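Putative alpha-L-fucosidase (Bacteroides thetaiotaomicron VPI-5482, PDB 3GZA) probably hydrolyses alpha-L-fucosyl linkages, pairing a TIM-barrel domain with a C-terminal beta-sandwich domain. Local coordinates at residues L59-W64 with V115-K120; N278-W283 with E290-P295; I373-N376 with E381-R384. One frame throughout, in Å; residues are numbered along the deposited sequence.

How the interactions relate
Interactions 1 and 2 belong to the TIM barrel, interaction 3 to the C-terminal domain, and no two of them touch; the centres of 1 and 2 lie 24 Å apart, and interaction 3 is 35 Å from either. Interaction 1 ties two helices outside the barrel strands, combining a buried pair of hydroxyls with a salt bridge to an exposed lysine. Interaction 2 lies at the surface inside one long strand-to-helix loop and rests on an amide-to-amide hydrogen bond. The buried contact is interaction 3, which joins strands of two different sheets. There a carboxylate is met by backbone N-H groups and a water, whereas in interaction 1 a carboxylate is shared between a lysine and a serine hydroxyl.

Interaction 1: residues L59-W64 with V115-K120; sequences LNTDQW and VNSCRK
The Asp62 carboxylate is gripped at both oxygens by helix 110-121: Lys120 NZ comes down on OD2 from above its plane, 44° out of it, while Ser117 OG meets OD1. The Trp64 indole has Thr61 CG2 on one face, 3.8 Å above the plane and toward the rim, and Gln63 OE1 at its edge; Phe26 and Tyr28 also meet this ring. The setting is the TIM barrel, in which helices 61-69 and 110-121 precede the parallel neighbouring strands 75-79 and 124-129. Asn60 is the N-cap of the first helix, its OD1 accepting from Asp62 N at 3.0 Å. An aspartate suits this first turn, its charge probably favoured by the helix dipole. Lys120 has the length needed: its extended chain, crossing the Asp62 side chain at about a right angle, brings NZ within 2.8 Å of Asp62 OD2. Serine and threonine suit the buried side of the interface, where the closest CA atoms, those of Asp62 and Ser117, are 4.9 Å apart; Ser117 OG also lies within hydrogen-bonding reach of Asp113 O. Thr61 OG1 sits between its backbone N and carbonyl carbon (chi1 53°), which directs it across the interface to Ser117 OG at 2.7 Å.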
# COMPACT_ATOMS: atom_id res chain seq x y z
N LEU A 59 -4.06 24.34 -1.47
CA LEU A 59 -3.44 24.04 -0.16
C LEU A 59 -2.53 25.15 0.27
O LEU A 59 -1.65 25.58 -0.49
CB LEU A 59 -2.65 22.75 -0.24
CG LEU A 59 -1.99 22.43 1.11
CD1 LEU A 59 -3.04 21.92 2.04
CD2 LEU A 59 -0.86 21.37 1.02
N ASN A 60 -2.71 25.60 1.51
CA ASN A 60 -1.83 26.59 2.10
C ASN A 60 -1.78 26.40 3.61
O ASN A 60 -2.63 26.90 4.34
CB ASN A 60 -2.25 28.00 1.76
CG ASN A 60 -1.29 29.03 2.32
OD1 ASN A 60 -0.25 28.67 2.87
ND2 ASN A 60 -1.57 30.32 2.06
N THR A 61 -0.81 25.64 4.11
CA THR A 61 -0.74 25.41 5.55
C THR A 61 -0.40 26.68 6.33
O THR A 61 -0.71 26.71 7.54
CB THR A 61 0.23 24.30 5.90
OG1 THR A 61 1.47 24.59 5.29
CG2 THR A 61 -0.28 22.94 5.41
N ASP A 62 0.14 27.72 5.68
CA ASP A 62 0.34 28.98 6.40
C ASP A 62 -1.05 29.45 6.86
O ASP A 62 -1.16 30.01 7.93
CB ASP A 62 0.99 30.06 5.56
CG ASP A 62 2.48 29.87 5.34
OD1 ASP A 62 3.09 29.02 6.00
OD2 ASP A 62 3.02 30.66 4.47
N GLN A 63 -2.06 29.36 5.97
CA GLN A 63 -3.43 29.83 6.28
C GLN A 63 -4.02 29.05 7.44
O GLN A 63 -4.71 29.63 8.32
CB GLN A 63 -4.30 29.82 5.00
CG GLN A 63 -5.69 30.42 5.15
CD GLN A 63 -6.74 29.43 5.53
OE1 GLN A 63 -6.49 28.23 5.60
NE2 GLN A 63 -7.97 29.93 5.80
N TRP A 64 -3.74 27.76 7.48
CA TRP A 64 -4.20 26.91 8.60
C TRP A 64 -3.63 27.39 9.95
O TRP A 64 -4.34 27.56 10.93
CB TRP A 64 -3.70 25.49 8.41
CG TRP A 64 -4.18 24.73 7.23
CD1 TRP A 64 -4.80 25.22 6.11
CD2 TRP A 64 -3.93 23.37 6.98
NE1 TRP A 64 -5.01 24.19 5.21
CE2 TRP A 64 -4.45 23.05 5.71
CE3 TRP A 64 -3.33 22.35 7.73
CZ2 TRP A 64 -4.40 21.74 5.17
CZ3 TRP A 64 -3.28 21.06 7.19
CH2 TRP A 64 -3.81 20.78 5.93
N VAL A 115 4.79 21.65 9.35
CA VAL A 115 5.73 21.99 10.41
C VAL A 115 6.46 23.28 10.07
O VAL A 115 6.72 24.12 10.95
CB VAL A 115 6.73 20.86 10.74
CG1 VAL A 115 6.02 19.57 11.20
CG2 VAL A 115 7.66 20.59 9.56
N ASN A 116 6.72 23.52 8.78
CA ASN A 116 7.33 24.76 8.37
C ASN A 116 6.41 25.97 8.71
O ASN A 116 6.90 27.00 9.19
CB ASN A 116 7.65 24.74 6.85
CG ASN A 116 8.80 23.80 6.50
OD1 ASN A 116 9.52 23.29 7.37
ND2 ASN A 116 9.05 23.65 5.19
N SER A 117 5.11 25.83 8.41
CA SER A 117 4.14 26.88 8.68
C SER A 117 4.06 27.13 10.16
O SER A 117 4.02 28.28 10.58
CB SER A 117 2.75 26.52 8.11
OG SER A 117 2.82 26.47 6.70
N CYS A 118 4.01 26.08 10.99
CA CYS A 118 3.98 26.27 12.45
C CYS A 118 5.12 27.16 12.88
O CYS A 118 4.96 28.18 13.54
CB CYS A 118 4.06 24.93 13.17
SG CYS A 118 2.51 23.98 13.06
N ARG A 119 6.34 26.77 12.49
CA ARG A 119 7.52 27.49 12.95
C ARG A 119 7.56 28.92 12.44
O ARG A 119 8.04 29.83 13.13
CB ARG A 119 8.78 26.71 12.58
CG ARG A 119 8.87 25.40 13.35
CD ARG A 119 10.09 24.56 13.03
NE ARG A 119 10.01 23.27 13.75
CZ ARG A 119 9.95 22.06 13.18
NH1 ARG A 119 9.98 21.89 11.85
NH2 ARG A 119 9.86 21.01 13.96
N LYS A 120 7.07 29.12 11.22
CA LYS A 120 7.02 30.47 10.62
C LYS A 120 6.22 31.48 11.47
O LYS A 120 6.61 32.65 11.59
CB LYS A 120 6.43 30.39 9.21
CG LYS A 120 6.26 31.72 8.47
CD LYS A 120 5.83 31.54 7.03
CE LYS A 120 5.51 32.84 6.35
NZ LYS A 120 5.07 32.53 4.95

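Interaction 2: residues N278-W283 with E290-P295; sequences NGRHEW and ENNIYP
Asn278 reaches Asn292 through CB, CG and ND2. Its CB lies 3.4 Å from Asn292 OD1, CG follows at 3.6 Å from the same oxygen, and at the tip ND2 donates to Asn292 OD1 over 2.9 Å. The bond is nearly straight (166°) and lies in the planes of both amides, although the amides are turned 73° apart. Asn291 O is also 3.0 Å from Asn278 ND2, but the angle is too poor for a hydrogen bond. Asparagine suits the left-handed backbone of residue 278, and Gly279 has angles at which a CB would jam against Asn278 O. The other half of the Asn292 amide is used too: ND2 bonds to Asp289 and lies 3.6 Å from Arg280 CG. The Arg280 chain bends at chi2 and chi3, folding its guanidinium back so that Glu282 OE2 sits over the centre of one face; the Glu282 carboxylate attracts it by charge alone, with no N-H pointing at it, while Asp289 and Glu286 make salt bridges to NH2. The contact lies within the long loop between strand 264-273 and helix 296-304, one of the loops at the C-terminal ends of the strands, where TIM-barrel enzymes carry their active sites.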
# COMPACT_ATOMS: atom_id res chain seq x y z
N ASN A 278 -25.34 22.45 16.67
CA ASN A 278 -26.55 22.03 15.99
C ASN A 278 -26.65 20.53 15.85
O ASN A 278 -27.25 20.03 14.90
CB ASN A 278 -26.60 22.71 14.62
CG ASN A 278 -26.53 24.24 14.73
OD1 ASN A 278 -27.15 24.83 15.60
ND2 ASN A 278 -25.78 24.89 13.83
N GLY A 279 -26.08 19.82 16.82
CA GLY A 279 -26.19 18.35 16.84
C GLY A 279 -25.10 17.63 16.12
O GLY A 279 -25.12 16.39 16.01
N ARG A 280 -24.14 18.38 15.57
CA ARG A 280 -22.98 17.82 14.91
C ARG A 280 -21.78 17.76 15.86
O ARG A 280 -21.80 18.33 16.95
CB ARG A 280 -22.62 18.62 13.67
CG ARG A 280 -23.77 18.71 12.70
CD ARG A 280 -23.91 17.46 11.85
NE ARG A 280 -22.86 17.34 10.83
CZ ARG A 280 -22.47 16.21 10.25
NH1 ARG A 280 -22.95 15.03 10.62
NH2 ARG A 280 -21.51 16.24 9.37
N HIS A 281 -20.75 17.04 15.46
CA HIS A 281 -19.53 16.86 16.27
C HIS A 281 -18.48 16.33 15.30
O HIS A 281 -18.16 15.12 15.30
CB HIS A 281 -19.83 15.90 17.43
CG HIS A 281 -18.73 15.76 18.43
ND1 HIS A 281 -18.60 16.61 19.51
CD2 HIS A 281 -17.70 14.89 18.51
CE1 HIS A 281 -17.52 16.26 20.20
NE2 HIS A 281 -16.96 15.22 19.62
N GLU A 282 -17.93 17.25 14.49
CA GLU A 282 -17.15 16.84 13.34
C GLU A 282 -15.67 17.19 13.41
O GLU A 282 -15.33 18.35 13.38
CB GLU A 282 -17.74 17.48 12.08
CG GLU A 282 -19.23 17.26 11.98
CD GLU A 282 -19.72 15.82 12.20
OE1 GLU A 282 -19.28 14.88 11.48
OE2 GLU A 282 -20.64 15.63 13.02
N TRP A 283 -14.82 16.16 13.47
CA TRP A 283 -13.38 16.35 13.49
C TRP A 283 -12.85 16.58 12.07
O TRP A 283 -11.75 17.10 11.89
CB TRP A 283 -12.70 15.16 14.13
CG TRP A 283 -12.91 15.05 15.59
CD1 TRP A 283 -13.77 14.23 16.21
CD2 TRP A 283 -12.26 15.82 16.64
NE1 TRP A 283 -13.70 14.40 17.58
CE2 TRP A 283 -12.79 15.39 17.86
CE3 TRP A 283 -11.26 16.79 16.64
CZ2 TRP A 283 -12.36 15.89 19.10
CZ3 TRP A 283 -10.89 17.33 17.84
CH2 TRP A 283 -11.39 16.85 19.06
N GLU A 290 -20.88 24.40 7.28
CA GLU A 290 -20.42 25.76 7.51
C GLU A 290 -21.05 26.43 8.71
O GLU A 290 -20.41 27.23 9.41
CB GLU A 290 -20.63 26.63 6.26
CG GLU A 290 -19.74 26.26 5.11
CD GLU A 290 -20.10 24.97 4.38
OE1 GLU A 290 -21.31 24.55 4.52
OE2 GLU A 290 -19.18 24.44 3.67
N ASN A 291 -22.31 26.14 8.94
CA ASN A 291 -23.03 26.81 9.98
C ASN A 291 -23.05 26.03 11.30
O ASN A 291 -23.76 26.45 12.19
CB ASN A 291 -24.41 27.17 9.49
CG ASN A 291 -24.35 28.33 8.44
OD1 ASN A 291 -23.62 29.31 8.64
ND2 ASN A 291 -25.06 28.20 7.34
N ASN A 292 -22.24 24.97 11.40
CA ASN A 292 -22.21 24.11 12.57
C ASN A 292 -20.99 24.36 13.42
O ASN A 292 -20.72 23.63 14.33
CB ASN A 292 -22.36 22.67 12.14
CG ASN A 292 -23.71 22.45 11.47
OD1 ASN A 292 -24.70 23.08 11.83
ND2 ASN A 292 -23.76 21.56 10.48
N ILE A 293 -20.29 25.45 13.13
CA ILE A 293 -19.22 25.92 14.01
C ILE A 293 -19.83 26.44 15.32
O ILE A 293 -20.91 26.99 15.33
CB ILE A 293 -18.36 27.05 13.37
CG1 ILE A 293 -19.20 28.21 12.90
CG2 ILE A 293 -17.53 26.46 12.21
CD1 ILE A 293 -18.40 29.41 12.32
N TYR A 294 -19.17 26.17 16.45
CA TYR A 294 -19.68 26.66 17.71
C TYR A 294 -19.75 28.17 17.77
O TYR A 294 -18.83 28.84 17.32
CB TYR A 294 -18.81 26.19 18.89
CG TYR A 294 -19.13 24.80 19.45
CD1 TYR A 294 -20.37 24.53 19.94
CD2 TYR A 294 -18.18 23.82 19.48
CE1 TYR A 294 -20.69 23.29 20.45
CE2 TYR A 294 -18.46 22.58 20.00
CZ TYR A 294 -19.71 22.32 20.50
OH TYR A 294 -20.04 21.07 21.08
N PRO A 295 -20.85 28.72 18.30
CA PRO A 295 -20.89 30.15 18.59
C PRO A 295 -19.78 30.59 19.53
O PRO A 295 -19.28 29.81 20.37
CB PRO A 295 -22.25 30.32 19.27
CG PRO A 295 -23.04 29.25 18.76
CD PRO A 295 -22.18 28.11 18.52

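Interaction 3: residues I373-N376 with E381-R384; sequences IQEN and ERIR
Glu375 ends strand 366-375 and faces the residues leading into strand 383-392; its CA is 7.2 Å from Glu381 CA, too far for backbone pairing, and its side chain spans the gap. The two strands lie in different four-stranded antiparallel sheets of the C-terminal domain, consistent with the beta-sandwich of F5/8 type C domains. Glutamate has the length required: with chi2 near 180° (-176°) its chain extends until Glu375 OE2 accepts from two successive peptide groups, Arg382 N at 2.9 Å and Ile383 N at 3.0 Å. The first donor arrives on the syn side, 20° out of the carboxylate plane, the second from above that plane. Ile383 lies obliquely across the aliphatic part of this chain, its CD1 3.8 Å from Glu375 CG, so a branched hydrocarbon shields the buried acid from one direction. Glu375 OE1 accepts from Gly406 N and, at 2.7 Å, from a water oxygen that also donates to Ile383 O. Glu381 turns its carboxylate away to Ser233 and Asn310. The donors named for Glu375 are thus all neutral, three peptide N-H groups and a water, which implies that any charge on it is probably stabilised by backbone dipoles, not a salt bridge.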
# COMPACT_ATOMS: atom_id res chain seq x y z
N ILE A 373 -6.24 32.95 39.10
CA ILE A 373 -5.20 32.54 40.04
C ILE A 373 -4.33 31.55 39.29
O ILE A 373 -4.85 30.71 38.57
CB ILE A 373 -5.75 31.80 41.26
CG1 ILE A 373 -7.03 32.45 41.79
CG2 ILE A 373 -4.62 31.66 42.37
CD1 ILE A 373 -7.78 31.58 42.81
N GLN A 374 -3.02 31.68 39.42
CA GLN A 374 -2.08 30.75 38.80
C GLN A 374 -0.98 30.38 39.77
O GLN A 374 -0.41 31.27 40.40
CB GLN A 374 -1.43 31.36 37.56
CG GLN A 374 -2.34 31.78 36.44
CD GLN A 374 -1.55 32.15 35.20
OE1 GLN A 374 -1.29 33.33 34.98
NE2 GLN A 374 -1.10 31.17 34.43
N GLU A 375 -0.70 29.08 39.88
CA GLU A 375 0.44 28.60 40.63
C GLU A 375 1.64 28.49 39.68
O GLU A 375 1.47 28.43 38.47
CB GLU A 375 0.17 27.23 41.24
CG GLU A 375 -0.88 27.22 42.31
CD GLU A 375 -1.05 25.85 42.96
OE1 GLU A 375 -1.86 25.09 42.41
OE2 GLU A 375 -0.40 25.57 44.03
N ASN A 376 2.86 28.51 40.24
CA ASN A 376 4.08 28.28 39.48
C ASN A 376 4.14 26.74 39.29
O ASN A 376 4.62 26.00 40.14
CB ASN A 376 5.31 28.78 40.24
CG ASN A 376 6.50 28.99 39.35
OD1 ASN A 376 6.43 28.80 38.15
ND2 ASN A 376 7.59 29.43 39.95
N GLU A 381 1.24 21.33 42.39
CA GLU A 381 -0.07 21.77 42.81
C GLU A 381 -0.07 21.75 44.32
O GLU A 381 -0.31 20.72 44.98
CB GLU A 381 -1.14 20.89 42.13
CG GLU A 381 -1.28 21.35 40.69
CD GLU A 381 -2.00 20.41 39.75
OE1 GLU A 381 -2.49 19.34 40.20
OE2 GLU A 381 -2.07 20.77 38.56
N ARG A 382 0.19 22.92 44.91
CA ARG A 382 0.30 23.04 46.35
C ARG A 382 -0.99 23.43 47.03
O ARG A 382 -1.26 23.02 48.15
CB ARG A 382 1.38 24.06 46.72
CG ARG A 382 2.68 23.73 46.06
CD ARG A 382 3.80 24.67 46.39
NE ARG A 382 5.08 24.11 45.96
CZ ARG A 382 6.26 24.38 46.53
NH1 ARG A 382 6.35 25.22 47.55
NH2 ARG A 382 7.36 23.81 46.09
N ILE A 383 -1.78 24.25 46.35
CA ILE A 383 -3.04 24.74 46.87
C ILE A 383 -4.07 23.60 46.88
O ILE A 383 -4.22 22.90 45.88
CB ILE A 383 -3.57 25.94 46.01
CG1 ILE A 383 -2.65 27.16 46.19
CG2 ILE A 383 -5.03 26.33 46.41
CD1 ILE A 383 -3.03 28.33 45.25
N ARG A 384 -4.70 23.38 48.03
CA ARG A 384 -5.74 22.36 48.18
C ARG A 384 -7.10 22.93 48.49
O ARG A 384 -8.09 22.29 48.18
CB ARG A 384 -5.34 21.35 49.25
CG ARG A 384 -4.22 20.42 48.80
CD ARG A 384 -4.64 19.56 47.64
NE ARG A 384 -3.59 18.63 47.24
CZ ARG A 384 -3.36 17.47 47.82
NH1 ARG A 384 -4.04 17.09 48.91
NH2 ARG A 384 -2.37 16.70 47.35
O HOH W 1 -3.83 23.34 43.17